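Local atomic coordinates of putative NADPH-dependent oxidoreductase (Desulfitobacterium hafniense DCB-2, PDB entry 3DB2), a protein that probably acts as an NADPH-dependent oxidoreductase, joining a Rossmann domain for the dinucleotide to a C-terminal domain of the Gfo/Idh/MocA family. Residues 70-75 / 91-96; 97-102 / 118-123; 154-159 / 233-238. All blocks are in the same frame, centred on the assembly; numbering follows the deposited sequence. Where two conformers were deposited one is given.

In the fold
Contacts 1 and 2 belong to the Rossmann domain and share its parallel sheet: strand 92-96 pairs with strand 69-72 in contact 1, and with strand 120-123, which takes part in contact 2. Their centres are about 8 Å apart. Contact 3 lies in the C-terminal domain, its centre about 24 Å from that of contact 2. All three are largely buried, but the chemistry differs. Contact 1 is regular parallel strand pairing, with an aliphatic layer on one face and a tyrosine ring on the other. Contact 2 packs a loop with a cis proline against the strand end, with one weak backbone bond. Contact 3 is the most polar, with Asx turns, a bridging water, an exposed arginine and a second subunit within reach.

Contact 1: residues 70-75 / 91-96; sequences VIITVP and KHIYVE
Tyr-94 is bonded to two residues of the facing parallel strand, its N giving to Val-70 O (2.9 Å) and its O accepting from Ile-72 N at 2.8 Å, so it bridges the two. Val-70 N, giving to His-92 O (2.9 Å), adds the next bond of the series. On one face, branched aliphatic side chains fill the layer beneath helix 79-88: Val-70 CG2 lies beside Ile-93 CD1 (3.7 Å), and Ile-72 CG2 meets Val-95 CG2 at 3.9 Å. On the face toward helix 15-24, Tyr-94 turns its ring CG anti to the backbone N (chi1 177°), which brings CD1 obliquely against Ile-71 CG2; its hydroxyl bonds to Glu-306.

The packing slackens at the C-terminal end. Glu-96 N still reaches Ile-72 O (3.1 Å), but the partly exposed Thr-73 offers only its methyl CG2 to Glu-96 CG, at 4.1 Å. Glu-96 OE2 bonds to Trp-16 NE1, and Thr-73 OG1 to Gly-12 O, probably part of the glycine-rich turn of the Rossmann fold. This beta-alpha-beta unit (strand 69-72, helix 79-88, strand 92-96) thus combines a buried aliphatic core with a polar end consistent with a dinucleotide-binding edge.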
loop_
_atom_site.group_PDB
_atom_site.type_symbol
_atom_site.label_atom_id
_atom_site.label_comp_id
_atom_site.label_asym_id
_atom_site.label_seq_id
_atom_site.Cartn_x
_atom_site.Cartn_y
_atom_site.Cartn_z
ATOM N N VAL C 70 -25.018 -22.881 18.195
ATOM C CA VAL C 70 -25.732 -22.128 17.165
ATOM C C VAL C 70 -24.732 -21.465 16.210
ATOM O O VAL C 70 -23.641 -21.051 16.581
ATOM C CB VAL C 70 -26.662 -21.060 17.747
ATOM C CG1 VAL C 70 -27.778 -21.702 18.579
ATOM C CG2 VAL C 70 -25.898 -20.070 18.620
ATOM N N ILE C 71 -25.173 -21.356 14.961
ATOM C CA ILE C 71 -24.395 -20.751 13.870
ATOM C C ILE C 71 -25.165 -19.526 13.404
ATOM O O ILE C 71 -26.172 -19.630 12.689
ATOM C CB ILE C 71 -24.161 -21.806 12.791
ATOM C CG1 ILE C 71 -23.321 -22.992 13.330
ATOM C CG2 ILE C 71 -23.528 -21.199 11.538
ATOM C CD1 ILE C 71 -23.256 -24.170 12.414
ATOM N N ILE C 72 -24.742 -18.350 13.850
ATOM C CA ILE C 72 -25.455 -17.096 13.742
ATOM C C ILE C 72 -24.978 -16.291 12.543
ATOM O O ILE C 72 -23.849 -15.794 12.525
ATOM C CB ILE C 72 -25.307 -16.256 15.034
ATOM C CG1 ILE C 72 -25.840 -17.034 16.240
ATOM C CG2 ILE C 72 -25.940 -14.875 14.948
ATOM C CD1 ILE C 72 -25.520 -16.407 17.579
ATOM N N THR C 73 -25.843 -16.168 11.560
ATOM C CA THR C 73 -25.590 -15.436 10.325
ATOM C C THR C 73 -26.699 -14.408 10.102
ATOM O O THR C 73 -27.268 -14.347 9.018
ATOM C CB THR C 73 -25.492 -16.375 9.116
ATOM O OG1 THR C 73 -26.622 -17.240 9.039
ATOM C CG2 THR C 73 -24.324 -17.371 9.212
ATOM N N VAL C 74 -26.994 -13.652 11.132
ATOM C CA VAL C 74 -27.997 -12.594 11.159
ATOM C C VAL C 74 -27.317 -11.248 10.944
ATOM O O VAL C 74 -26.076 -11.250 11.011
ATOM C CB VAL C 74 -28.736 -12.612 12.500
ATOM C CG1 VAL C 74 -29.313 -13.988 12.800
ATOM C CG2 VAL C 74 -27.769 -12.174 13.602
ATOM N N PRO C 75 -28.045 -10.172 10.698
ATOM C CA PRO C 75 -27.386 -8.881 10.508
ATOM C C PRO C 75 -26.537 -8.409 11.681
ATOM O O PRO C 75 -26.898 -8.657 12.823
ATOM C CB PRO C 75 -28.550 -7.883 10.370
ATOM C CG PRO C 75 -29.746 -8.694 10.022
ATOM C CD PRO C 75 -29.512 -10.069 10.552
ATOM N N LYS C 91 -26.251 -22.415 24.954
ATOM C CA LYS C 91 -25.685 -22.823 23.662
ATOM C C LYS C 91 -24.335 -22.153 23.385
ATOM O O LYS C 91 -24.198 -20.969 23.610
ATOM C CB LYS C 91 -26.652 -22.511 22.528
ATOM C CG LYS C 91 -28.108 -22.935 22.756
ATOM C CD LYS C 91 -28.234 -24.382 23.224
ATOM C CE LYS C 91 -29.697 -24.834 23.092
ATOM N NZ LYS C 91 -29.802 -26.265 23.505
ATOM N N HIS C 92 -23.404 -22.964 22.912
ATOM C CA HIS C 92 -22.111 -22.509 22.394
ATOM C C HIS C 92 -22.343 -21.713 21.119
ATOM O O HIS C 92 -23.307 -21.910 20.372
ATOM C CB HIS C 92 -21.197 -23.712 22.223
ATOM C CG HIS C 92 -21.076 -24.499 23.500
ATOM N ND1 HIS C 92 -21.351 -25.847 23.612
ATOM C CD2 HIS C 92 -20.769 -24.146 24.756
ATOM C CE1 HIS C 92 -21.171 -26.258 24.858
ATOM N NE2 HIS C 92 -20.796 -25.225 25.606
ATOM N N ILE C 93 -21.454 -20.742 20.818
ATOM C CA ILE C 93 -21.745 -19.720 19.849
ATOM C C ILE C 93 -20.729 -19.705 18.710
ATOM O O ILE C 93 -19.533 -19.562 18.961
ATOM C CB ILE C 93 -21.726 -18.322 20.495
ATOM C CG1 ILE C 93 -22.675 -18.104 21.683
ATOM C CG2 ILE C 93 -21.951 -17.270 19.424
ATOM C CD1 ILE C 93 -24.144 -18.156 21.309
ATOM N N TYR C 94 -21.216 -19.831 17.492
ATOM C CA TYR C 94 -20.520 -19.394 16.281
ATOM C C TYR C 94 -21.298 -18.155 15.801
ATOM O O TYR C 94 -22.512 -18.178 15.593
ATOM C CB TYR C 94 -20.341 -20.515 15.247
ATOM C CG TYR C 94 -19.672 -19.981 13.995
ATOM C CD1 TYR C 94 -20.405 -19.427 12.947
ATOM C CD2 TYR C 94 -18.296 -20.018 13.864
ATOM C CE1 TYR C 94 -19.838 -18.926 11.811
ATOM C CE2 TYR C 94 -17.689 -19.518 12.717
ATOM C CZ TYR C 94 -18.463 -18.989 11.711
ATOM O OH TYR C 94 -17.907 -18.478 10.561
ATOM N N VAL C 95 -20.572 -17.062 15.575
ATOM C CA VAL C 95 -21.138 -15.882 14.949
ATOM C C VAL C 95 -20.214 -15.428 13.802
ATOM O O VAL C 95 -18.984 -15.508 13.857
ATOM C CB VAL C 95 -21.449 -14.748 15.930
ATOM C CG1 VAL C 95 -20.222 -14.113 16.533
ATOM C CG2 VAL C 95 -22.297 -13.660 15.259
ATOM N N GLU C 96 -20.843 -14.984 12.713
ATOM C CA GLU C 96 -20.085 -14.516 11.570
ATOM C C GLU C 96 -19.406 -13.202 11.949
ATOM O O GLU C 96 -19.795 -12.474 12.858
ATOM C CB GLU C 96 -20.921 -14.199 10.341
ATOM C CG GLU C 96 -20.777 -15.252 9.260
ATOM C CD GLU C 96 -19.328 -15.432 8.843
ATOM O OE1 GLU C 96 -18.455 -14.566 9.063
ATOM O OE2 GLU C 96 -19.077 -16.518 8.278
#

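Contact 2: residues 97-102 / 118-123; sequences KPISVS and VKFLCG
Lys-97 and Gly-123 approach at the ends of neighbouring strands, their CA atoms 5.2 Å apart, and Lys-97 N makes a weak, bent bond to Gly-123 O (3.5 Å, 125° at the hydrogen) before the cis peptide ahead of Pro-98 turns the chain. The side chain of Lys-97 coils rather than extends, and its CG passes Gly-123 O at 3.0 Å. Its NZ goes on to a weak hydrogen bond with Gln-181 O.

Cys-122 points at this turn from the strand. With SG anti to the backbone N (chi1 179°), the sulfur projects toward the loop and sits 3.5 Å from Ile-99 N and 3.8 Å from Lys-97 CA. A small, polarisable thiol suits a place where backbone and the Ile-99 side chain both press in.

Glu-96, Lys-97 and Pro-98 spell the Glu-Lys-Pro signature of Gfo/Idh/MocA oxidoreductases, in which the lysine typically lies near the cofactor and substrate, and Lys-97 probably does so here.

Further along, Ile-99 extends its longer branch so that CD1 meets CZ of Phe-120 at 4.2 Å, the two side chains crossing at about a right angle. The large apolar ring suits this spot because Ile-113 of helix 103-116 and Ala-324 of helix 324-343 also pack on it. Past Ile-99 the loop leads into helix 103-116: Ser-100 OG donates to Ser-102 O (2.9 Å), and Ser-102, at the N-cap, turns its OG to His-105 N in a weak bond.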
loop_
_atom_site.group_PDB
_atom_site.type_symbol
_atom_site.label_atom_id
_atom_site.label_comp_id
_atom_site.label_asym_id
_atom_site.label_seq_id
_atom_site.Cartn_x
_atom_site.Cartn_y
_atom_site.Cartn_z
ATOM N N LYS C 97 -18.358 -12.887 11.195
ATOM C CA LYS C 97 -17.616 -11.683 11.408
ATOM C C LYS C 97 -18.358 -10.356 11.067
ATOM O O LYS C 97 -19.208 -10.568 10.131
ATOM C CB LYS C 97 -16.283 -11.567 10.673
ATOM C CG LYS C 97 -16.223 -12.188 9.313
ATOM C CD LYS C 97 -17.202 -11.660 8.289
ATOM C CE LYS C 97 -16.824 -10.249 7.851
ATOM N NZ LYS C 97 -17.183 -10.116 6.397
ATOM N N PRO C 98 -18.261 -9.085 11.494
ATOM C CA PRO C 98 -17.605 -8.269 12.602
ATOM C C PRO C 98 -18.429 -8.924 13.722
ATOM O O PRO C 98 -19.587 -9.256 13.415
ATOM C CB PRO C 98 -17.820 -6.840 12.312
ATOM C CG PRO C 98 -19.063 -6.840 11.488
ATOM C CD PRO C 98 -19.046 -8.106 10.691
ATOM N N ILE C 99 -17.850 -9.058 14.886
ATOM C CA ILE C 99 -18.586 -9.399 16.102
ATOM C C ILE C 99 -19.828 -8.536 16.206
ATOM O O ILE C 99 -20.912 -9.023 16.557
ATOM C CB ILE C 99 -17.677 -9.254 17.320
ATOM C CG1 ILE C 99 -18.433 -9.479 18.629
ATOM C CG2 ILE C 99 -16.975 -7.914 17.398
ATOM C CD1 ILE C 99 -17.487 -9.776 19.782
ATOM N N SER C 100 -19.705 -7.261 15.856
ATOM C CA SER C 100 -20.785 -6.302 15.769
ATOM C C SER C 100 -20.285 -5.060 15.041
ATOM O O SER C 100 -19.105 -5.026 14.710
ATOM C CB SER C 100 -21.247 -5.905 17.177
ATOM O OG SER C 100 -20.243 -5.266 17.932
ATOM N N VAL C 101 -21.111 -4.058 14.809
ATOM C CA VAL C 101 -20.569 -2.787 14.312
ATOM C C VAL C 101 -20.499 -1.739 15.405
ATOM O O VAL C 101 -19.865 -0.679 15.228
ATOM C CB VAL C 101 -21.351 -2.309 13.081
ATOM C CG1 VAL C 101 -20.884 -3.170 11.914
ATOM C CG2 VAL C 101 -22.859 -2.392 13.234
ATOM N N SER C 102 -21.096 -1.955 16.587
ATOM C CA SER C 102 -20.889 -0.934 17.618
ATOM C C SER C 102 -20.111 -1.491 18.806
ATOM O O SER C 102 -20.135 -2.672 19.162
ATOM C CB SER C 102 -22.216 -0.357 18.087
ATOM O OG SER C 102 -22.676 -1.059 19.231
ATOM N N VAL C 118 -19.950 -20.260 27.898
ATOM C CA VAL C 118 -19.995 -21.033 26.648
ATOM C C VAL C 118 -18.805 -20.709 25.759
ATOM O O VAL C 118 -18.192 -19.654 25.867
ATOM C CB VAL C 118 -21.336 -20.761 25.938
ATOM C CG1 VAL C 118 -22.479 -21.151 26.861
ATOM C CG2 VAL C 118 -21.497 -19.324 25.534
ATOM N N LYS C 119 -18.380 -21.606 24.911
ATOM C CA LYS C 119 -17.470 -21.501 23.815
ATOM C C LYS C 119 -18.031 -20.473 22.818
ATOM O O LYS C 119 -19.229 -20.374 22.545
ATOM C CB LYS C 119 -17.236 -22.812 23.084
ATOM C CG LYS C 119 -16.755 -23.936 23.990
ATOM C CD LYS C 119 -15.846 -23.428 25.101
ATOM C CE LYS C 119 -15.110 -24.623 25.715
ATOM N NZ LYS C 119 -13.909 -24.177 26.477
ATOM N N PHE C 120 -17.113 -19.703 22.272
ATOM C CA PHE C 120 -17.429 -18.628 21.336
ATOM C C PHE C 120 -16.365 -18.563 20.250
ATOM O O PHE C 120 -15.195 -18.509 20.651
ATOM C CB PHE C 120 -17.524 -17.325 22.101
ATOM C CG PHE C 120 -17.692 -16.102 21.212
ATOM C CD1 PHE C 120 -18.977 -15.721 20.845
ATOM C CD2 PHE C 120 -16.618 -15.351 20.756
ATOM C CE1 PHE C 120 -19.153 -14.645 20.009
ATOM C CE2 PHE C 120 -16.794 -14.271 19.916
ATOM C CZ PHE C 120 -18.074 -13.918 19.559
ATOM N N LEU C 121 -16.795 -18.487 19.005
ATOM C CA LEU C 121 -15.931 -18.133 17.868
ATOM C C LEU C 121 -16.644 -17.061 17.052
ATOM O O LEU C 121 -17.821 -17.160 16.689
ATOM C CB LEU C 121 -15.517 -19.351 17.053
ATOM C CG LEU C 121 -14.602 -19.153 15.845
ATOM C CD1 LEU C 121 -13.224 -18.673 16.271
ATOM C CD2 LEU C 121 -14.459 -20.436 15.025
ATOM N N CYS C 122 -15.917 -15.984 16.739
ATOM C CA CYS C 122 -16.380 -15.009 15.748
ATOM C C CYS C 122 -15.609 -15.302 14.467
ATOM O O CYS C 122 -14.397 -15.128 14.416
ATOM C CB CYS C 122 -16.179 -13.578 16.230
ATOM S SG CYS C 122 -16.735 -12.381 15.002
ATOM N N GLY C 123 -16.224 -15.813 13.426
ATOM C CA GLY C 123 -15.633 -16.364 12.262
ATOM C C GLY C 123 -15.028 -15.377 11.293
ATOM O O GLY C 123 -15.688 -14.920 10.382
#

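Contact 3: residues 154-159 / 233-238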
loop_
_atom_site.group_PDB
_atom_site.type_symbol
_atom_site.label_atom_id
_atom_site.label_comp_id
_atom_site.label_asym_id
_atom_site.label_seq_id
_atom_site.Cartn_x
_atom_site.Cartn_y
_atom_site.Cartn_z
ATOM N N PHE C 154 -8.161 -4.888 0.150
ATOM C CA PHE C 154 -9.372 -5.671 -0.143
ATOM C C PHE C 154 -10.321 -4.646 -0.821
ATOM O O PHE C 154 -10.729 -3.661 -0.245
ATOM C CB PHE C 154 -9.952 -6.356 1.050
ATOM C CG PHE C 154 -10.970 -7.472 0.762
ATOM C CD1 PHE C 154 -11.454 -7.718 -0.497
ATOM C CD2 PHE C 154 -11.420 -8.254 1.826
ATOM C CE1 PHE C 154 -12.378 -8.725 -0.783
ATOM C CE2 PHE C 154 -12.339 -9.259 1.577
ATOM C CZ PHE C 154 -12.821 -9.473 0.296
ATOM N N SER C 155 -10.605 -4.923 -2.086
ATOM C CA SER C 155 -11.442 -4.052 -2.886
ATOM C C SER C 155 -12.353 -4.837 -3.835
ATOM O O SER C 155 -12.095 -5.986 -4.218
ATOM C CB SER C 155 -10.615 -3.099 -3.743
ATOM O OG SER C 155 -9.996 -3.796 -4.814
ATOM N N ASN C 156 -13.417 -4.166 -4.227
ATOM C CA ASN C 156 -14.335 -4.631 -5.272
ATOM C C ASN C 156 -15.167 -3.431 -5.715
ATOM O O ASN C 156 -15.017 -2.304 -5.228
ATOM C CB ASN C 156 -15.131 -5.821 -4.784
ATOM C CG ASN C 156 -16.161 -5.497 -3.729
ATOM O OD1 ASN C 156 -16.712 -4.413 -3.605
ATOM N ND2 ASN C 156 -16.397 -6.543 -2.954
ATOM N N GLU C 157 -16.044 -3.652 -6.686
ATOM C CA GLU C 157 -16.713 -2.527 -7.335
ATOM C C GLU C 157 -18.080 -2.278 -6.734
ATOM O O GLU C 157 -18.917 -1.594 -7.351
ATOM C CB GLU C 157 -16.756 -2.901 -8.822
ATOM C CG GLU C 157 -17.799 -3.962 -9.056
ATOM C CD GLU C 157 -17.345 -5.403 -8.988
ATOM O OE1 GLU C 157 -16.337 -5.734 -8.326
ATOM O OE2 GLU C 157 -18.046 -6.230 -9.629
ATOM N N ARG C 158 -18.325 -2.774 -5.523
ATOM C CA ARG C 158 -19.663 -2.645 -4.932
ATOM C C ARG C 158 -20.239 -1.234 -4.914
ATOM O O ARG C 158 -21.448 -1.012 -5.158
ATOM C CB ARG C 158 -19.635 -3.180 -3.490
ATOM C CG ARG C 158 -20.918 -2.855 -2.744
ATOM C CD ARG C 158 -21.844 -4.053 -2.778
ATOM N NE ARG C 158 -21.220 -5.267 -2.287
ATOM C CZ ARG C 158 -21.631 -6.498 -2.559
ATOM N NH1 ARG C 158 -22.690 -6.726 -3.326
ATOM N NH2 ARG C 158 -20.979 -7.528 -2.053
ATOM N N GLY C 159 -19.397 -0.244 -4.617
ATOM C CA GLY C 159 -19.860 1.125 -4.442
ATOM C C GLY C 159 -20.411 1.769 -5.704
ATOM O O GLY C 159 -21.236 2.683 -5.655
ATOM N N THR C 233 -8.918 -0.171 1.387
ATOM C CA THR C 233 -10.255 -0.767 1.227
ATOM C C THR C 233 -11.003 0.118 0.234
ATOM O O THR C 233 -11.017 1.341 0.383
ATOM C CB THR C 233 -11.038 -0.899 2.536
ATOM O OG1 THR C 233 -10.980 0.317 3.285
ATOM C CG2 THR C 233 -10.438 -2.007 3.393
ATOM N N ASN C 234 -11.570 -0.441 -0.817
ATOM C CA ASN C 234 -12.033 0.367 -1.932
ATOM C C ASN C 234 -13.271 -0.286 -2.529
ATOM O O ASN C 234 -13.211 -1.503 -2.743
ATOM C CB ASN C 234 -10.822 0.445 -2.875
ATOM C CG ASN C 234 -10.999 1.472 -3.969
ATOM O OD1 ASN C 234 -12.096 1.479 -4.516
ATOM N ND2 ASN C 234 -9.957 2.265 -4.248
ATOM N N TRP C 235 -14.322 0.484 -2.752
ATOM C CA TRP C 235 -15.567 -0.069 -3.311
ATOM C C TRP C 235 -15.798 0.453 -4.718
ATOM O O TRP C 235 -16.914 0.452 -5.213
ATOM C CB TRP C 235 -16.762 0.235 -2.389
ATOM C CG TRP C 235 -17.213 -0.900 -1.518
ATOM C CD1 TRP C 235 -16.864 -2.226 -1.582
ATOM C CD2 TRP C 235 -18.133 -0.814 -0.411
ATOM N NE1 TRP C 235 -17.480 -2.938 -0.618
ATOM C CE2 TRP C 235 -18.280 -2.107 0.129
ATOM C CE3 TRP C 235 -18.866 0.208 0.200
ATOM C CZ2 TRP C 235 -19.092 -2.423 1.216
ATOM C CZ3 TRP C 235 -19.668 -0.114 1.278
ATOM C CH2 TRP C 235 -19.791 -1.404 1.793
ATOM N N ALA C 236 -14.728 0.939 -5.341
ATOM C CA ALA C 236 -14.795 1.676 -6.600
ATOM C C ALA C 236 -13.890 1.126 -7.681
ATOM O O ALA C 236 -13.520 1.901 -8.575
ATOM C CB ALA C 236 -14.430 3.134 -6.284
ATOM N N CYS C 237 -13.522 -0.164 -7.580
ATOM C CA CYS C 237 -12.665 -0.773 -8.585
ATOM C C CYS C 237 -12.795 -2.283 -8.677
ATOM O O CYS C 237 -13.356 -2.959 -7.827
ATOM C CB CYS C 237 -11.194 -0.380 -8.293
ATOM S SG CYS C 237 -10.635 -1.005 -6.675
ATOM N N PRO C 238 -12.291 -2.894 -9.746
ATOM C CA PRO C 238 -12.317 -4.356 -9.812
ATOM C C PRO C 238 -11.659 -5.035 -8.612
ATOM O O PRO C 238 -10.777 -4.451 -7.967
ATOM C CB PRO C 238 -11.535 -4.662 -11.074
ATOM C CG PRO C 238 -11.800 -3.461 -11.933
ATOM C CD PRO C 238 -11.726 -2.291 -10.969
HETATM O O HOH W 1 -18.652 -6.075 -0.604
#
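Asn-156 N donates to Asn-234 O at 3.1 Å with a fairly straight approach (158°), where two parallel strands of the mixed sheet in the Gfo/Idh/MocA C-terminal domain run out into loops. Each asparagine then closes an Asx turn, a task its side-chain carbonyl suits. Asn-234 OD1 accepts from Ala-236 N (2.8 Å) nearly in line with its C=O, whereas Asn-156 OD1 takes Arg-158 N (3.0 Å) from above the amide plane. Asn-234 ND2 bonds to Ser-148 OG of the second subunit, and Pro-238 O accepts from Asn-251 there.

One water is shared by three donors: Asn-156 ND2, Arg-158 NH2 at 3.1 Å, and, weakly, Trp-235 NE1. It lies in the guanidinium plane, at the edge of that group. The Asn-156 amide runs alongside the indole, the two planes only 7° apart, with OD1 3.0 Å from Trp-235 CD1.

A broad aromatic suits this place, since Pro-178 and Arg-168 also touch it, and Arg-158 covers one face of the indole; an alanine here would probably leave the aliphatic part of Arg-158 without its platform and the water without its weak third donor. The arginine makes a CH-pi contact, its CB 3.6 Å from the centroid of the five-membered ring of Trp-235. CG, anti to the backbone N (chi1 170°), continues over that face, and the guanidinium stands almost perpendicular to the ring.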